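Local coordinates for glycosyl hydrolase, family 31/fibronectin type III domain protein (Clostridium perfringens, PDB 4LKS) that binds galactose through a calcium-containing, beta-sandwich carbohydrate-binding module (CBM32) that probably helps bring its parent family 31 glycoside hydrolase to galactose-bearing glycans, at residues I79-R84 and N121-R126; I97-D102 and N134-Q139; T32-R37 and T50-A55; V64-K69 and L141-L146. One frame throughout, in Å; residues are numbered along the deposited sequence.

Contact 1 (I79-R84 and N121-R126); sequences IDYLPR and NALANR. With GAL (beta-D-galactopyranose), chain D.
A single water knits Arg84 to Arg126: it donates to Arg84 O (2.8 Å) and to Arg126 O, and accepts from Arg126 NE at 2.6 Å. In this F5/8 type C beta-sandwich the water sits where strand 73-82 runs out into the sugar-binding loops, tying that exit to the loop before strand 129-138. Arg126 also reaches Arg84 O directly, but the NH2 bond is weak at 3.4 Å. Bends at chi2 and chi3 (both -62°) fold the Arg126 chain back so that its guanidinium presents an edge to the water. Next to this polar bridge lies an apolar patch. Leu123 CD1 meets the Tyr81 ring at its edge, 3.7 Å from CE2, and touches Pro83 CG; the Tyr81 hydroxyl is engaged by Ser158 and Val92. The Arg84 side chain leads the other way, extended from CG to NE, into the galactose pocket. With its carbonyl bound by the water and His91, and weakly by Arg126, the residue probably has a steady base from which the guanidinium addresses the sugar edge-on. NH1 and NH2 both donate to galactose O3, at 3.1 and 3.0 Å, while NH1 also reaches O4 at 3.3 Å.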
loop_
_atom_site.group_PDB
_atom_site.type_symbol
_atom_site.label_atom_id
_atom_site.label_comp_id
_atom_site.label_asym_id
_atom_site.label_seq_id
_atom_site.Cartn_x
_atom_site.Cartn_y
_atom_site.Cartn_z
ATOM N N ILE A 79 3.634 -5.924 5.929
ATOM C CA ILE A 79 2.781 -5.858 4.748
ATOM C C ILE A 79 3.674 -5.967 3.532
ATOM O O ILE A 79 4.848 -5.632 3.619
ATOM C CB ILE A 79 1.923 -4.571 4.652
ATOM C CG1 ILE A 79 2.800 -3.328 4.509
ATOM C CG2 ILE A 79 0.983 -4.465 5.856
ATOM C CD1 ILE A 79 2.013 -2.073 4.149
ATOM N N ASP A 80 3.140 -6.477 2.425
ATOM C CA ASP A 80 3.829 -6.399 1.134
ATOM C C ASP A 80 3.132 -5.388 0.249
ATOM O O ASP A 80 1.896 -5.357 0.168
ATOM C CB ASP A 80 3.827 -7.736 0.377
ATOM C CG ASP A 80 4.578 -8.840 1.084
ATOM O OD1 ASP A 80 5.395 -8.582 1.992
ATOM O OD2 ASP A 80 4.332 -10.009 0.703
ATOM N N TYR A 81 3.921 -4.576 -0.437
ATOM C CA TYR A 81 3.397 -3.659 -1.434
ATOM C C TYR A 81 3.678 -4.235 -2.824
ATOM O O TYR A 81 4.826 -4.510 -3.156
ATOM C CB TYR A 81 4.060 -2.284 -1.274
ATOM C CG TYR A 81 3.798 -1.327 -2.419
ATOM C CD1 TYR A 81 2.606 -0.607 -2.496
ATOM C CD2 TYR A 81 4.733 -1.158 -3.436
ATOM C CE1 TYR A 81 2.364 0.275 -3.547
ATOM C CE2 TYR A 81 4.501 -0.274 -4.495
ATOM C CZ TYR A 81 3.314 0.431 -4.541
ATOM O OH TYR A 81 3.087 1.293 -5.584
ATOM N N LEU A 82 2.634 -4.430 -3.626
ATOM C CA LEU A 82 2.800 -4.897 -5.005
ATOM C C LEU A 82 2.550 -3.735 -5.947
ATOM O O LEU A 82 1.439 -3.206 -6.007
ATOM C CB LEU A 82 1.843 -6.052 -5.324
ATOM C CG LEU A 82 1.952 -6.604 -6.754
ATOM C CD1 LEU A 82 3.294 -7.291 -6.959
ATOM C CD2 LEU A 82 0.797 -7.562 -7.062
ATOM N N PRO A 83 3.595 -3.296 -6.655
ATOM C CA PRO A 83 3.365 -2.197 -7.595
ATOM C C PRO A 83 2.584 -2.649 -8.817
ATOM O O PRO A 83 2.509 -3.845 -9.134
ATOM C CB PRO A 83 4.782 -1.766 -8.008
ATOM C CG PRO A 83 5.648 -2.937 -7.709
ATOM C CD PRO A 83 5.008 -3.695 -6.578
ATOM N N ARG A 84 1.984 -1.664 -9.468
ATOM C CA ARG A 84 1.333 -1.816 -10.757
ATOM C C ARG A 84 2.206 -2.623 -11.710
ATOM O O ARG A 84 3.415 -2.368 -11.831
ATOM C CB ARG A 84 1.082 -0.419 -11.315
ATOM C CG ARG A 84 0.307 -0.366 -12.597
ATOM C CD ARG A 84 0.088 1.084 -12.960
ATOM N NE ARG A 84 -0.865 1.229 -14.047
ATOM C CZ ARG A 84 -1.382 2.388 -14.423
ATOM N NH1 ARG A 84 -1.023 3.509 -13.804
ATOM N NH2 ARG A 84 -2.256 2.426 -15.416
ATOM N N ASN A 121 12.989 4.859 -13.291
ATOM C CA ASN A 121 11.622 4.951 -13.778
ATOM C C ASN A 121 10.632 3.950 -13.193
ATOM O O ASN A 121 9.435 4.128 -13.347
ATOM C CB ASN A 121 11.568 4.949 -15.314
ATOM C CG ASN A 121 12.492 3.926 -15.938
ATOM O OD1 ASN A 121 12.568 2.781 -15.497
ATOM N ND2 ASN A 121 13.200 4.340 -16.984
ATOM N N ALA A 122 11.119 2.916 -12.511
ATOM C CA ALA A 122 10.231 1.943 -11.881
ATOM C C ALA A 122 10.899 1.376 -10.640
ATOM O O ALA A 122 12.100 1.545 -10.453
ATOM C CB ALA A 122 9.883 0.825 -12.853
ATOM N N LEU A 123 10.133 0.700 -9.793
ATOM C CA LEU A 123 10.736 0.017 -8.652
ATOM C C LEU A 123 11.688 -1.079 -9.134
ATOM O O LEU A 123 11.458 -1.702 -10.175
ATOM C CB LEU A 123 9.668 -0.564 -7.716
ATOM C CG LEU A 123 8.842 0.442 -6.915
ATOM C CD1 LEU A 123 7.923 -0.306 -5.956
ATOM C CD2 LEU A 123 9.751 1.361 -6.135
ATOM N N ALA A 124 12.765 -1.289 -8.386
ATOM C CA ALA A 124 13.735 -2.337 -8.700
ATOM C C ALA A 124 13.085 -3.712 -8.599
ATOM O O ALA A 124 13.334 -4.598 -9.424
ATOM C CB ALA A 124 14.931 -2.242 -7.776
ATOM N N ASN A 125 12.259 -3.889 -7.573
ATOM C CA ASN A 125 11.513 -5.122 -7.392
ATOM C C ASN A 125 10.114 -4.892 -7.925
ATOM O O ASN A 125 9.332 -4.153 -7.317
ATOM C CB ASN A 125 11.475 -5.489 -5.905
ATOM C CG ASN A 125 10.673 -6.749 -5.619
ATOM O OD1 ASN A 125 10.188 -7.424 -6.523
ATOM N ND2 ASN A 125 10.539 -7.072 -4.343
ATOM N N ARG A 126 9.808 -5.498 -9.075
ATOM C CA ARG A 126 8.495 -5.338 -9.700
ATOM C C ARG A 126 7.464 -6.276 -9.092
ATOM O O ARG A 126 6.281 -6.233 -9.459
ATOM C CB ARG A 126 8.561 -5.571 -11.218
ATOM C CG ARG A 126 9.405 -4.560 -11.993
ATOM C CD ARG A 126 8.862 -3.141 -11.887
ATOM N NE ARG A 126 7.512 -2.984 -12.438
ATOM C CZ ARG A 126 7.241 -2.504 -13.650
ATOM N NH1 ARG A 126 8.226 -2.141 -14.463
ATOM N NH2 ARG A 126 5.983 -2.391 -14.055
HETATM C C1 GAL D . -1.868 7.048 -17.803
HETATM C C2 GAL D . -2.276 5.825 -16.958
HETATM C C3 GAL D . -3.151 6.250 -15.789
HETATM C C4 GAL D . -2.404 7.303 -14.952
HETATM C C5 GAL D . -2.039 8.470 -15.847
HETATM C C6 GAL D . -1.190 9.536 -15.152
HETATM O O1 GAL D . -0.964 6.681 -18.810
HETATM O O2 GAL D . -3.015 4.858 -17.713
HETATM O O3 GAL D . -3.433 5.136 -14.946
HETATM O O4 GAL D . -1.203 6.739 -14.427
HETATM O O5 GAL D . -1.242 8.025 -16.972
HETATM O O6 GAL D . -0.932 10.637 -16.015
HETATM O O HOH W 1 5.500 -4.032 -11.126
#

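Contact 2 (I97-D102 and N134-Q139); sequences IETSLD and NTINAQ
Thr99 and Ala138 meet methyl against side-chain carbon, Thr99 CB lying 3.5 Å from Ala138 CB, while the Thr99 hydroxyl is brushed by the end of Ile136, with OG1 to CD1 at 3.2 Å. Ile136 CG1 stands anti to its backbone nitrogen (chi1 -177°), and the isoleucine and threonine side chains run antiparallel alongside one another, which brings CD1 up to the hydroxyl. At the outer end, Leu101 CD2 comes within 3.3 Å of Asn137 OD1, the leucine lying roughly perpendicular to the asparagine side chain. One direct hydrogen bond joins the backbones, from Gln139 N to Ser100 O at 3.0 Å.

Two waters widen the link. One is hydrogen-bonded to Thr99 OG1 at 2.8 Å and donates to Asn137 O; the other donates to Leu101 O and to Gln139 OE1, both at 2.8 Å. Farther out, Asp75 takes the amide nitrogen of Asn137, and Leu70 O that of Gln139, so both amides are fixed from beyond the pair.

The strand axes approach to 6.4 Å at 50°, which suits strands of different sheets. Strand 95-100 belongs to the five-stranded sheet and strand 129-138 edges the four-stranded one; at Gln139 the chain turns the corner into strand 140-148, neighbour of 95-100, and closes this end of the beta-sandwich.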
loop_
_atom_site.group_PDB
_atom_site.type_symbol
_atom_site.label_atom_id
_atom_site.label_comp_id
_atom_site.label_asym_id
_atom_site.label_seq_id
_atom_site.Cartn_x
_atom_site.Cartn_y
_atom_site.Cartn_z
ATOM N N ILE A 97 3.479 4.198 7.385
ATOM C CA ILE A 97 2.473 3.270 7.878
ATOM C C ILE A 97 1.978 3.739 9.237
ATOM O O ILE A 97 2.771 4.033 10.141
ATOM C CB ILE A 97 3.035 1.850 8.017
ATOM C CG1 ILE A 97 3.350 1.277 6.637
ATOM C CG2 ILE A 97 2.028 0.948 8.739
ATOM C CD1 ILE A 97 4.163 0.018 6.670
ATOM N N GLU A 98 0.655 3.815 9.375
ATOM C CA GLU A 98 0.019 4.116 10.659
ATOM C C GLU A 98 -1.002 3.022 10.916
ATOM O O GLU A 98 -1.562 2.474 9.977
ATOM C CB GLU A 98 -0.729 5.444 10.594
ATOM C CG GLU A 98 0.135 6.660 10.428
ATOM C CD GLU A 98 -0.696 7.843 9.984
ATOM O OE1 GLU A 98 -1.015 7.931 8.774
ATOM O OE2 GLU A 98 -1.087 8.653 10.846
ATOM N N THR A 99 -1.264 2.711 12.182
ATOM C CA THR A 99 -2.316 1.745 12.486
ATOM C C THR A 99 -3.226 2.278 13.569
ATOM O O THR A 99 -2.858 3.182 14.319
ATOM C CB THR A 99 -1.767 0.367 12.918
ATOM O OG1 THR A 99 -0.926 0.511 14.062
ATOM C CG2 THR A 99 -0.976 -0.293 11.794
ATOM N N SER A 100 -4.413 1.699 13.667
ATOM C CA SER A 100 -5.321 2.060 14.749
ATOM C C SER A 100 -6.298 0.946 15.059
ATOM O O SER A 100 -6.451 -0.002 14.277
ATOM C CB SER A 100 -6.070 3.352 14.422
ATOM O OG SER A 100 -6.985 3.149 13.377
ATOM N N LEU A 101 -6.946 1.060 16.215
ATOM C CA LEU A 101 -8.009 0.145 16.576
ATOM C C LEU A 101 -9.376 0.697 16.213
ATOM O O LEU A 101 -10.359 -0.050 16.213
ATOM C CB LEU A 101 -7.947 -0.147 18.075
ATOM C CG LEU A 101 -6.679 -0.877 18.517
ATOM C CD1 LEU A 101 -6.490 -0.784 20.021
ATOM C CD2 LEU A 101 -6.727 -2.331 18.080
ATOM N N ASP A 102 -9.443 1.988 15.879
ATOM C CA ASP A 102 -10.747 2.662 15.753
ATOM C C ASP A 102 -10.905 3.613 14.563
ATOM O O ASP A 102 -11.921 4.317 14.463
ATOM C CB ASP A 102 -11.051 3.429 17.043
ATOM C CG ASP A 102 -10.058 4.547 17.305
ATOM O OD1 ASP A 102 -9.090 4.724 16.521
ATOM O OD2 ASP A 102 -10.245 5.262 18.312
ATOM N N ASN A 134 7.572 -3.707 13.896
ATOM C CA ASN A 134 7.377 -4.332 15.191
ATOM C C ASN A 134 5.909 -4.623 15.407
ATOM O O ASN A 134 5.050 -3.784 15.129
ATOM C CB ASN A 134 7.950 -3.469 16.313
ATOM C CG ASN A 134 9.464 -3.471 16.316
ATOM O OD1 ASN A 134 10.094 -4.203 15.546
ATOM N ND2 ASN A 134 10.058 -2.656 17.183
ATOM N N THR A 135 5.634 -5.826 15.898
ATOM C CA THR A 135 4.267 -6.327 16.008
ATOM C C THR A 135 3.334 -5.358 16.717
ATOM O O THR A 135 3.607 -4.920 17.847
ATOM C CB THR A 135 4.231 -7.675 16.742
ATOM O OG1 THR A 135 5.176 -8.559 16.130
ATOM C CG2 THR A 135 2.832 -8.287 16.663
ATOM N N ILE A 136 2.246 -5.011 16.039
ATOM C CA ILE A 136 1.270 -4.073 16.582
ATOM C C ILE A 136 -0.144 -4.563 16.280
ATOM O O ILE A 136 -0.457 -4.977 15.167
ATOM C CB ILE A 136 1.518 -2.633 16.059
ATOM C CG1 ILE A 136 0.540 -1.638 16.691
ATOM C CG2 ILE A 136 1.472 -2.583 14.525
ATOM C CD1 ILE A 136 1.004 -0.180 16.568
ATOM N N ASN A 137 -0.988 -4.558 17.305
ATOM C CA ASN A 137 -2.368 -4.992 17.172
ATOM C C ASN A 137 -3.178 -3.883 16.509
ATOM O O ASN A 137 -3.151 -2.740 16.954
ATOM C CB ASN A 137 -2.916 -5.326 18.559
ATOM C CG ASN A 137 -4.333 -5.859 18.521
ATOM O OD1 ASN A 137 -5.282 -5.154 18.864
ATOM N ND2 ASN A 137 -4.484 -7.123 18.130
ATOM N N ALA A 138 -3.877 -4.213 15.424
ATOM C CA ALA A 138 -4.530 -3.195 14.612
ATOM C C ALA A 138 -5.704 -3.767 13.854
ATOM O O ALA A 138 -5.651 -4.911 13.375
ATOM C CB ALA A 138 -3.531 -2.611 13.621
ATOM N N GLN A 139 -6.753 -2.962 13.711
ATOM C CA GLN A 139 -7.849 -3.311 12.806
ATOM C C GLN A 139 -7.873 -2.381 11.586
ATOM O O GLN A 139 -8.583 -2.621 10.615
ATOM C CB GLN A 139 -9.205 -3.298 13.522
ATOM C CG GLN A 139 -10.330 -3.791 12.622
ATOM C CD GLN A 139 -11.641 -4.026 13.340
ATOM O OE1 GLN A 139 -11.815 -3.637 14.497
ATOM N NE2 GLN A 139 -12.579 -4.660 12.646
HETATM O O HOH W 2 -2.890 0.165 16.041
HETATM O O HOH W 3 -10.416 -2.759 16.723
#

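Contact 3 (T32-R37 and T50-A55); sequences TSEADR and TIWHSA. With CA (calcium ion), chain C; GAL (beta-D-galactopyranose), chain D.
The backbones of Thr32-Arg37 and Thr50-Ala55 draw together at Glu34 and Ser54, whose CA atoms are 4.4 Å apart, and Ala35 N donates to His53 O at 2.8 Å. Ser33 grips the other segment twice. Its carbonyl accepts from Trp52 NE1 at 2.9 Å, lying in the indole plane at the ring edge, and its OG, which a chi1 of 62° sets between backbone N and carbonyl carbon, accepts a nearly straight bond (173°) from Ala55 N. Glu34 CG lies at the indole edge, while Lys40 N holds its carboxylate. In this galactose-binding beta-sandwich the short strand 52-53 and the residues leading into it serve two sites: Thr50 gives both O and OG1 to calcium, the latter at 2.5 Å, alongside Asn42, Asp45, Asp47 and Ala160, and His53 reaches the sugar. His53 ND1 donates to Ser54 O at 2.7 Å, in the ring plane, which fixes the imidazole's rotation. NE2 is thereby directed to galactose O4, 2.7 Å away, with the rings of Tyr56 and Tyr156 meeting the imidazole.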
loop_
_atom_site.group_PDB
_atom_site.type_symbol
_atom_site.label_atom_id
_atom_site.label_comp_id
_atom_site.label_asym_id
_atom_site.label_seq_id
_atom_site.Cartn_x
_atom_site.Cartn_y
_atom_site.Cartn_z
ATOM N N THR A 32 -7.514 9.023 -0.316
ATOM C CA THR A 32 -7.515 10.467 -0.543
ATOM C C THR A 32 -8.251 10.801 -1.836
ATOM O O THR A 32 -9.049 11.751 -1.899
ATOM C CB THR A 32 -6.098 10.985 -0.656
ATOM O OG1 THR A 32 -5.331 10.543 0.475
ATOM C CG2 THR A 32 -6.098 12.502 -0.709
ATOM N N SER A 33 -7.979 10.012 -2.866
ATOM C CA SER A 33 -8.634 10.187 -4.149
ATOM C C SER A 33 -8.522 8.899 -4.944
ATOM O O SER A 33 -7.756 7.997 -4.574
ATOM C CB SER A 33 -8.019 11.356 -4.913
ATOM O OG SER A 33 -6.650 11.151 -5.196
ATOM N N GLU A 34 -9.291 8.818 -6.026
ATOM C CA GLU A 34 -9.316 7.657 -6.903
ATOM C C GLU A 34 -9.482 8.175 -8.328
ATOM O O GLU A 34 -10.227 9.125 -8.561
ATOM C CB GLU A 34 -10.490 6.739 -6.548
ATOM C CG GLU A 34 -10.440 6.138 -5.142
ATOM C CD GLU A 34 -11.791 5.629 -4.689
ATOM O OE1 GLU A 34 -12.656 6.464 -4.344
ATOM O OE2 GLU A 34 -12.005 4.399 -4.695
ATOM N N ALA A 35 -8.781 7.560 -9.272
ATOM C CA ALA A 35 -8.874 7.945 -10.680
ATOM C C ALA A 35 -9.546 6.852 -11.481
ATOM O O ALA A 35 -9.377 5.670 -11.184
ATOM C CB ALA A 35 -7.504 8.196 -11.245
ATOM N N ASP A 36 -10.287 7.251 -12.511
ATOM C CA ASP A 36 -10.782 6.305 -13.508
ATOM C C ASP A 36 -11.598 5.197 -12.840
ATOM O O ASP A 36 -12.485 5.494 -12.038
ATOM C CB ASP A 36 -9.604 5.760 -14.318
ATOM C CG ASP A 36 -8.777 6.862 -14.947
ATOM O OD1 ASP A 36 -9.368 7.905 -15.308
ATOM O OD2 ASP A 36 -7.550 6.691 -15.091
ATOM N N ARG A 37 -11.303 3.933 -13.146
ATOM C CA ARG A 37 -11.956 2.827 -12.436
ATOM C C ARG A 37 -10.985 2.135 -11.484
ATOM O O ARG A 37 -11.198 0.994 -11.066
ATOM C CB ARG A 37 -12.580 1.819 -13.401
ATOM C CG ARG A 37 -13.654 2.427 -14.284
ATOM C CD ARG A 37 -14.332 1.370 -15.143
ATOM N NE ARG A 37 -15.078 1.986 -16.238
ATOM C CZ ARG A 37 -14.519 2.381 -17.377
ATOM N NH1 ARG A 37 -13.220 2.205 -17.579
ATOM N NH2 ARG A 37 -15.263 2.938 -18.326
ATOM N N THR A 50 -5.561 -5.514 -10.997
ATOM C CA THR A 50 -6.372 -4.350 -10.680
ATOM C C THR A 50 -5.564 -3.441 -9.764
ATOM O O THR A 50 -4.749 -3.911 -8.972
ATOM C CB THR A 50 -7.674 -4.745 -9.972
ATOM O OG1 THR A 50 -7.353 -5.416 -8.751
ATOM C CG2 THR A 50 -8.520 -5.680 -10.857
ATOM N N ILE A 51 -5.787 -2.138 -9.865
ATOM C CA ILE A 51 -5.050 -1.204 -9.025
ATOM C C ILE A 51 -5.931 -0.132 -8.431
ATOM O O ILE A 51 -6.956 0.240 -9.008
ATOM C CB ILE A 51 -3.918 -0.486 -9.788
ATOM C CG1 ILE A 51 -4.481 0.401 -10.903
ATOM C CG2 ILE A 51 -2.908 -1.490 -10.338
ATOM C CD1 ILE A 51 -3.428 1.252 -11.587
ATOM N N TRP A 52 -5.537 0.348 -7.258
ATOM C CA TRP A 52 -5.971 1.666 -6.810
ATOM C C TRP A 52 -5.002 2.672 -7.413
ATOM O O TRP A 52 -3.794 2.423 -7.439
ATOM C CB TRP A 52 -5.935 1.765 -5.281
ATOM C CG TRP A 52 -6.000 3.192 -4.804
ATOM C CD1 TRP A 52 -7.004 4.086 -5.038
ATOM C CD2 TRP A 52 -5.018 3.887 -4.021
ATOM N NE1 TRP A 52 -6.710 5.295 -4.457
ATOM C CE2 TRP A 52 -5.501 5.201 -3.821
ATOM C CE3 TRP A 52 -3.783 3.529 -3.467
ATOM C CZ2 TRP A 52 -4.788 6.161 -3.089
ATOM C CZ3 TRP A 52 -3.074 4.488 -2.730
ATOM C CH2 TRP A 52 -3.583 5.784 -2.552
ATOM N N HIS A 53 -5.523 3.796 -7.903
ATOM C CA HIS A 53 -4.694 4.876 -8.428
ATOM C C HIS A 53 -5.310 6.181 -7.958
ATOM O O HIS A 53 -6.523 6.372 -8.066
ATOM C CB HIS A 53 -4.681 4.819 -9.964
ATOM C CG HIS A 53 -3.587 5.612 -10.615
ATOM N ND1 HIS A 53 -3.472 6.981 -10.497
ATOM C CD2 HIS A 53 -2.585 5.225 -11.447
ATOM C CE1 HIS A 53 -2.435 7.401 -11.205
ATOM N NE2 HIS A 53 -1.887 6.353 -11.796
ATOM N N SER A 54 -4.488 7.066 -7.404
ATOM C CA SER A 54 -4.988 8.346 -6.924
ATOM C C SER A 54 -5.194 9.289 -8.115
ATOM O O SER A 54 -4.749 9.004 -9.236
ATOM C CB SER A 54 -4.041 8.946 -5.860
ATOM O OG SER A 54 -2.770 9.292 -6.383
ATOM N N ALA A 55 -5.876 10.400 -7.871
ATOM C CA ALA A 55 -6.193 11.349 -8.945
ATOM C C ALA A 55 -4.929 11.965 -9.536
ATOM O O ALA A 55 -3.927 12.141 -8.842
ATOM C CB ALA A 55 -7.147 12.423 -8.442
HETATM CA CA CA C . -5.565 -5.466 -7.072
HETATM C C1 GAL D . -1.868 7.048 -17.803
HETATM C C2 GAL D . -2.276 5.825 -16.958
HETATM C C3 GAL D . -3.151 6.250 -15.789
HETATM C C4 GAL D . -2.404 7.303 -14.952
HETATM C C5 GAL D . -2.039 8.470 -15.847
HETATM C C6 GAL D . -1.190 9.536 -15.152
HETATM O O1 GAL D . -0.964 6.681 -18.810
HETATM O O2 GAL D . -3.015 4.858 -17.713
HETATM O O3 GAL D . -3.433 5.136 -14.946
HETATM O O4 GAL D . -1.203 6.739 -14.427
HETATM O O5 GAL D . -1.242 8.025 -16.972
HETATM O O6 GAL D . -0.932 10.637 -16.015
#

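Contact 4 (V64-K69 and L141-L146); sequences VSITIK and LRFTAL
Backbone hydrogen bonds tie Val64-Lys69 to Leu141-Leu146 as antiparallel neighbours in the five-stranded sheet of the beta-sandwich, with strand directions 161° apart. Val64 with Ala145, Ile66 with Phe143 and Ile68 with Leu141 are hydrogen-bonded pairs. The bond from Phe143 N to Ile66 O is 2.9 Å, whereas that from Val64 N to Ala145 O is weak at 3.4 Å. Between them, Ser65 with Thr144 and Thr67 with Arg142 are non-hydrogen-bonded pairs, where CA-H groups approach carbonyls, as Ser65 CA does Phe143 O at 3.2 Å.

Apolar contacts gather on the face of Val64, Ile66, Ile68, Leu141, Phe143 and Ala145. Ile66 CG2 lies at the edge of the Phe143 ring, 4.1 Å from Phe143 CB; Val64 CG2 meets Ala145 CB.

The other face is polar. The aliphatic part of Arg142 passes over two hydroxyls, CD lying 3.7 Å from Thr67 OG1 and about as close to Ser65 OG in one of that serine's two conformers. A bend at chi3 (66°) follows, and the guanidinium finds a salt bridge with Glu98 and a cation-pi contact with Trp106. Thr144 OG1 touches Ser65 CB. This chemistry implies a two-sided sheet: hydrocarbon turned to the sandwich core, and hydroxyls and charge on the reverse.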
loop_
_atom_site.group_PDB
_atom_site.type_symbol
_atom_site.label_atom_id
_atom_site.label_comp_id
_atom_site.label_asym_id
_atom_site.label_seq_id
_atom_site.Cartn_x
_atom_site.Cartn_y
_atom_site.Cartn_z
ATOM N N VAL A 64 -0.759 11.119 -0.580
ATOM C CA VAL A 64 -2.076 10.505 -0.621
ATOM C C VAL A 64 -2.017 9.240 0.215
ATOM O O VAL A 64 -0.943 8.681 0.431
ATOM C CB VAL A 64 -2.546 10.167 -2.063
ATOM C CG1 VAL A 64 -2.694 11.435 -2.905
ATOM C CG2 VAL A 64 -1.605 9.164 -2.734
ATOM N N SER A 65 -3.167 8.795 0.690
ATOM C CA SER A 65 -3.186 7.618 1.536
ATOM C C SER A 65 -4.397 6.747 1.246
ATOM O O SER A 65 -5.387 7.170 0.608
ATOM C CB SER A 65 -3.144 8.014 3.015
ATOM O OG SER A 65 -4.398 8.510 3.430
ATOM N N ILE A 66 -4.296 5.512 1.702
ATOM C CA ILE A 66 -5.382 4.556 1.599
ATOM C C ILE A 66 -5.494 3.858 2.952
ATOM O O ILE A 66 -4.479 3.512 3.563
ATOM C CB ILE A 66 -5.159 3.550 0.436
ATOM C CG1 ILE A 66 -6.326 2.570 0.349
ATOM C CG2 ILE A 66 -3.814 2.812 0.567
ATOM C CD1 ILE A 66 -6.316 1.738 -0.921
ATOM N N THR A 67 -6.719 3.668 3.431
ATOM C CA THR A 67 -6.943 2.998 4.709
ATOM C C THR A 67 -7.627 1.656 4.490
ATOM O O THR A 67 -8.682 1.580 3.842
ATOM C CB THR A 67 -7.808 3.827 5.658
ATOM O OG1 THR A 67 -7.155 5.071 5.932
ATOM C CG2 THR A 67 -8.037 3.064 6.969
ATOM N N ILE A 68 -6.997 0.605 5.010
ATOM C CA ILE A 68 -7.524 -0.753 4.967
ATOM C C ILE A 68 -8.055 -1.146 6.340
ATOM O O ILE A 68 -7.361 -0.996 7.365
ATOM C CB ILE A 68 -6.431 -1.765 4.567
ATOM C CG1 ILE A 68 -5.707 -1.325 3.282
ATOM C CG2 ILE A 68 -7.018 -3.192 4.459
ATOM C CD1 ILE A 68 -6.610 -0.967 2.088
ATOM N N LYS A 69 -9.292 -1.639 6.356
ATOM C CA LYS A 69 -9.916 -2.176 7.555
ATOM C C LYS A 69 -9.857 -3.694 7.496
ATOM O O LYS A 69 -10.176 -4.279 6.463
ATOM C CB LYS A 69 -11.384 -1.734 7.610
ATOM C CG LYS A 69 -12.162 -2.313 8.779
ATOM C CD LYS A 69 -13.639 -1.960 8.662
ATOM C CE LYS A 69 -14.434 -2.614 9.767
ATOM N NZ LYS A 69 -15.864 -2.177 9.729
ATOM N N LEU A 141 -5.176 -0.005 8.970
ATOM C CA LEU A 141 -3.839 0.410 8.587
ATOM C C LEU A 141 -3.963 1.474 7.512
ATOM O O LEU A 141 -4.627 1.264 6.505
ATOM C CB LEU A 141 -3.014 -0.795 8.084
ATOM C CG LEU A 141 -1.545 -0.503 7.736
ATOM C CD1 LEU A 141 -0.610 -1.678 8.096
ATOM C CD2 LEU A 141 -1.381 -0.110 6.264
ATOM N N ARG A 142 -3.324 2.611 7.743
ATOM C CA ARG A 142 -3.261 3.685 6.765
ATOM C C ARG A 142 -1.874 3.717 6.128
ATOM O O ARG A 142 -0.852 3.879 6.804
ATOM C CB ARG A 142 -3.610 5.027 7.411
ATOM C CG ARG A 142 -3.620 6.194 6.421
ATOM C CD ARG A 142 -4.422 7.382 6.934
ATOM N NE ARG A 142 -3.815 8.013 8.110
ATOM C CZ ARG A 142 -4.457 8.860 8.914
ATOM N NH1 ARG A 142 -5.726 9.170 8.679
ATOM N NH2 ARG A 142 -3.830 9.396 9.955
ATOM N N PHE A 143 -1.868 3.540 4.810
ATOM C CA PHE A 143 -0.647 3.498 4.011
ATOM C C PHE A 143 -0.567 4.789 3.205
ATOM O O PHE A 143 -1.451 5.073 2.392
ATOM C CB PHE A 143 -0.688 2.274 3.086
ATOM C CG PHE A 143 0.531 2.117 2.207
ATOM C CD1 PHE A 143 1.690 1.532 2.694
ATOM C CD2 PHE A 143 0.512 2.545 0.887
ATOM C CE1 PHE A 143 2.819 1.386 1.877
ATOM C CE2 PHE A 143 1.629 2.395 0.072
ATOM C CZ PHE A 143 2.776 1.809 0.565
ATOM N N THR A 144 0.476 5.579 3.451
ATOM C CA THR A 144 0.630 6.892 2.831
ATOM C C THR A 144 1.788 6.879 1.866
ATOM O O THR A 144 2.869 6.432 2.209
ATOM C CB THR A 144 0.890 7.964 3.895
ATOM O OG1 THR A 144 -0.218 7.999 4.798
ATOM C CG2 THR A 144 1.064 9.338 3.241
ATOM N N ALA A 145 1.540 7.363 0.651
ATOM C CA ALA A 145 2.571 7.508 -0.362
ATOM C C ALA A 145 3.155 8.911 -0.252
ATOM O O ALA A 145 2.435 9.896 -0.419
ATOM C CB ALA A 145 1.981 7.289 -1.742
ATOM N N LEU A 146 4.457 8.989 0.007
ATOM C CA LEU A 146 5.150 10.263 0.225
ATOM C C LEU A 146 5.944 10.685 -1.007
ATOM O O LEU A 146 6.104 11.882 -1.278
ATOM C CB LEU A 146 6.096 10.153 1.429
ATOM C CG LEU A 146 5.439 9.797 2.762
ATOM C CD1 LEU A 146 6.509 9.508 3.817
ATOM C CD2 LEU A 146 4.511 10.903 3.228
#

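The four contacts are spread over both sheets of the sandwich and its loops. Along the chain contact 3 closes first; the strands of contact 4 then bracket contacts 1 and 2, whose segments alternate. Contact 4, the innermost, lies within the five-stranded sheet, and its Phe143 and Leu141 pack on Ile79 of contact 1 across the core. Contact 2 shares that sheet through strand 95-100, its centre about 12 Å from that of contact 4, and reaches the four-stranded sheet as well. Contacts 1 and 3, centres about 17 Å apart, converge on galactose, where Arg84 and His53 touch. Contact 2 lies across the chain's centre from both, so sugar recognition occupies one end of the sandwich.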